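Local coordinates for protein ubiquitin-like-specific protease 2 (Saccharomyces cerevisiae, PDB 5LNB) that removes the small ubiquitin-like modifier SUMO from proteins as a cysteine protease of the C48 family, represented here by its catalytic domain, at residues V49-L54 and S80-T85. Residues are numbered along the deposited sequence; the frame is centred on the assembly and turned at random.
Sequences VNDSIL and SSFFYT
Asp51, in the first turn of helix 51-67, faces Ser81 at the approach to helix 82-87, with their CA atoms 6.6 Å apart. The Asp51 side chain carries the contact and divides it between two neighbours. Its OD1 lies 3.3 Å from Ser81 OG, while OD2 comes obliquely to the far end of the Phe82 ring, 3.4 Å from CZ. Carboxylate and ring planes are turned 61° apart, and CE1 of the ring also packs against Asp51 CB at 3.7 Å. Phe82 holds CG anti to its carbonyl carbon (chi1 -66°), which carries the ring across to the aspartate although its CB is directed to one side. Asn50, the N-cap of helix 51-67, accepts from Ile53 N through OD1 at 3.0 Å; Ser80 OG makes a capping bond with Phe82 N, 3.2 Å, in the turn leading into helix 82-87. Trp123 of strand 122-129 touches both Asp51 and Ser81. The join in this Ulp1-type catalytic domain is small, 153 Å² in all, and rests on polar proximity and van der Waals packing around one carboxylate, whose OD1 takes a weak hydrogen bond from Asn118 ND2; Asp55, accepting from Ser81 N, ties the same helix to the same turn.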
loop_
_atom_site.group_PDB
_atom_site.type_symbol
_atom_site.label_atom_id
_atom_site.label_comp_id
_atom_site.label_asym_id
_atom_site.label_seq_id
_atom_site.Cartn_x
_atom_site.Cartn_y
_atom_site.Cartn_z
ATOM N N VAL A 49 -12.102 3.741 5.664
ATOM C CA VAL A 49 -11.397 4.346 4.539
ATOM C C VAL A 49 -11.663 3.502 3.295
ATOM O O VAL A 49 -11.317 2.319 3.257
ATOM C CB VAL A 49 -9.893 4.450 4.828
ATOM C CG1 VAL A 49 -9.164 4.953 3.613
ATOM C CG2 VAL A 49 -9.639 5.376 6.011
ATOM N N ASN A 50 -12.275 4.106 2.273
ATOM C CA ASN A 50 -12.636 3.324 1.090
ATOM C C ASN A 50 -11.427 3.104 0.170
ATOM O O ASN A 50 -10.347 3.668 0.362
ATOM C CB ASN A 50 -13.780 3.994 0.321
ATOM C CG ASN A 50 -13.444 5.409 -0.117
ATOM O OD1 ASN A 50 -12.473 5.640 -0.841
ATOM N ND2 ASN A 50 -14.246 6.366 0.327
ATOM N N ASP A 51 -11.627 2.247 -0.842
ATOM C CA ASP A 51 -10.541 1.862 -1.747
ATOM C C ASP A 51 -9.981 3.060 -2.502
ATOM O O ASP A 51 -8.777 3.112 -2.788
ATOM C CB ASP A 51 -11.035 0.821 -2.747
ATOM C CG ASP A 51 -11.638 -0.389 -2.078
ATOM O OD1 ASP A 51 -10.970 -0.980 -1.205
ATOM O OD2 ASP A 51 -12.782 -0.752 -2.421
ATOM N N SER A 52 -10.846 4.009 -2.878
ATOM C CA SER A 52 -10.393 5.153 -3.660
ATOM C C SER A 52 -9.362 5.959 -2.892
ATOM O O SER A 52 -8.301 6.311 -3.424
ATOM C CB SER A 52 -11.580 6.039 -4.038
ATOM O OG SER A 52 -12.509 5.309 -4.808
ATOM N N ILE A 53 -9.672 6.274 -1.637
ATOM C CA ILE A 53 -8.763 7.061 -0.819
ATOM C C ILE A 53 -7.468 6.298 -0.592
ATOM O O ILE A 53 -6.369 6.839 -0.746
ATOM C CB ILE A 53 -9.434 7.432 0.515
ATOM C CG1 ILE A 53 -10.606 8.399 0.287
ATOM C CG2 ILE A 53 -8.410 8.016 1.450
ATOM C CD1 ILE A 53 -10.214 9.696 -0.395
ATOM N N LEU A 54 -7.577 5.028 -0.224
ATOM C CA LEU A 54 -6.376 4.272 0.103
ATOM C C LEU A 54 -5.501 4.060 -1.127
ATOM O O LEU A 54 -4.282 4.257 -1.063
ATOM C CB LEU A 54 -6.750 2.941 0.745
ATOM C CG LEU A 54 -5.509 2.258 1.314
ATOM C CD1 LEU A 54 -5.830 1.730 2.673
ATOM C CD2 LEU A 54 -5.031 1.147 0.365
ATOM N N SER A 80 -3.060 -2.280 -6.723
ATOM C CA SER A 80 -4.262 -1.697 -6.150
ATOM C C SER A 80 -4.887 -2.677 -5.158
ATOM O O SER A 80 -4.647 -3.893 -5.211
ATOM C CB SER A 80 -5.267 -1.337 -7.241
ATOM O OG SER A 80 -6.160 -2.407 -7.471
ATOM N N SER A 81 -5.698 -2.138 -4.239
ATOM C CA SER A 81 -6.340 -2.984 -3.237
ATOM C C SER A 81 -7.208 -4.073 -3.857
ATOM O O SER A 81 -7.430 -5.109 -3.223
ATOM C CB SER A 81 -7.191 -2.139 -2.295
ATOM O OG SER A 81 -8.241 -1.510 -3.000
ATOM N N PHE A 82 -7.703 -3.873 -5.077
ATOM C CA PHE A 82 -8.553 -4.887 -5.688
ATOM C C PHE A 82 -7.792 -6.127 -6.134
ATOM O O PHE A 82 -8.433 -7.155 -6.366
ATOM C CB PHE A 82 -9.324 -4.292 -6.865
ATOM C CG PHE A 82 -10.311 -3.242 -6.454
ATOM C CD1 PHE A 82 -9.937 -1.908 -6.395
ATOM C CD2 PHE A 82 -11.605 -3.590 -6.093
ATOM C CE1 PHE A 82 -10.839 -0.937 -6.015
ATOM C CE2 PHE A 82 -12.515 -2.618 -5.708
ATOM C CZ PHE A 82 -12.130 -1.292 -5.668
ATOM N N PHE A 83 -6.457 -6.080 -6.220
ATOM C CA PHE A 83 -5.703 -7.270 -6.605
ATOM C C PHE A 83 -5.956 -8.430 -5.642
ATOM O O PHE A 83 -6.360 -9.527 -6.057
ATOM C CB PHE A 83 -4.207 -6.954 -6.686
ATOM C CG PHE A 83 -3.340 -8.177 -6.820
ATOM C CD1 PHE A 83 -3.201 -8.812 -8.039
ATOM C CD2 PHE A 83 -2.676 -8.699 -5.722
ATOM C CE1 PHE A 83 -2.399 -9.940 -8.165
ATOM C CE2 PHE A 83 -1.881 -9.833 -5.840
ATOM C CZ PHE A 83 -1.743 -10.449 -7.062
ATOM N N TYR A 84 -5.704 -8.218 -4.344
ATOM C CA TYR A 84 -5.854 -9.325 -3.401
ATOM C C TYR A 84 -7.278 -9.849 -3.409
ATOM O O TYR A 84 -7.503 -11.064 -3.417
ATOM C CB TYR A 84 -5.451 -8.898 -1.988
ATOM C CG TYR A 84 -5.549 -10.012 -0.973
ATOM C CD1 TYR A 84 -6.724 -10.221 -0.254
ATOM C CD2 TYR A 84 -4.466 -10.837 -0.715
ATOM C CE1 TYR A 84 -6.822 -11.228 0.684
ATOM C CE2 TYR A 84 -4.548 -11.849 0.217
ATOM C CZ TYR A 84 -5.725 -12.043 0.915
ATOM O OH TYR A 84 -5.819 -13.053 1.842
ATOM N N THR A 85 -8.255 -8.946 -3.428
ATOM C CA THR A 85 -9.648 -9.373 -3.477
ATOM C C THR A 85 -9.918 -10.240 -4.702
ATOM O O THR A 85 -10.630 -11.248 -4.621
ATOM C CB THR A 85 -10.549 -8.146 -3.466
ATOM O OG1 THR A 85 -10.305 -7.404 -2.263
ATOM C CG2 THR A 85 -12.027 -8.550 -3.549
#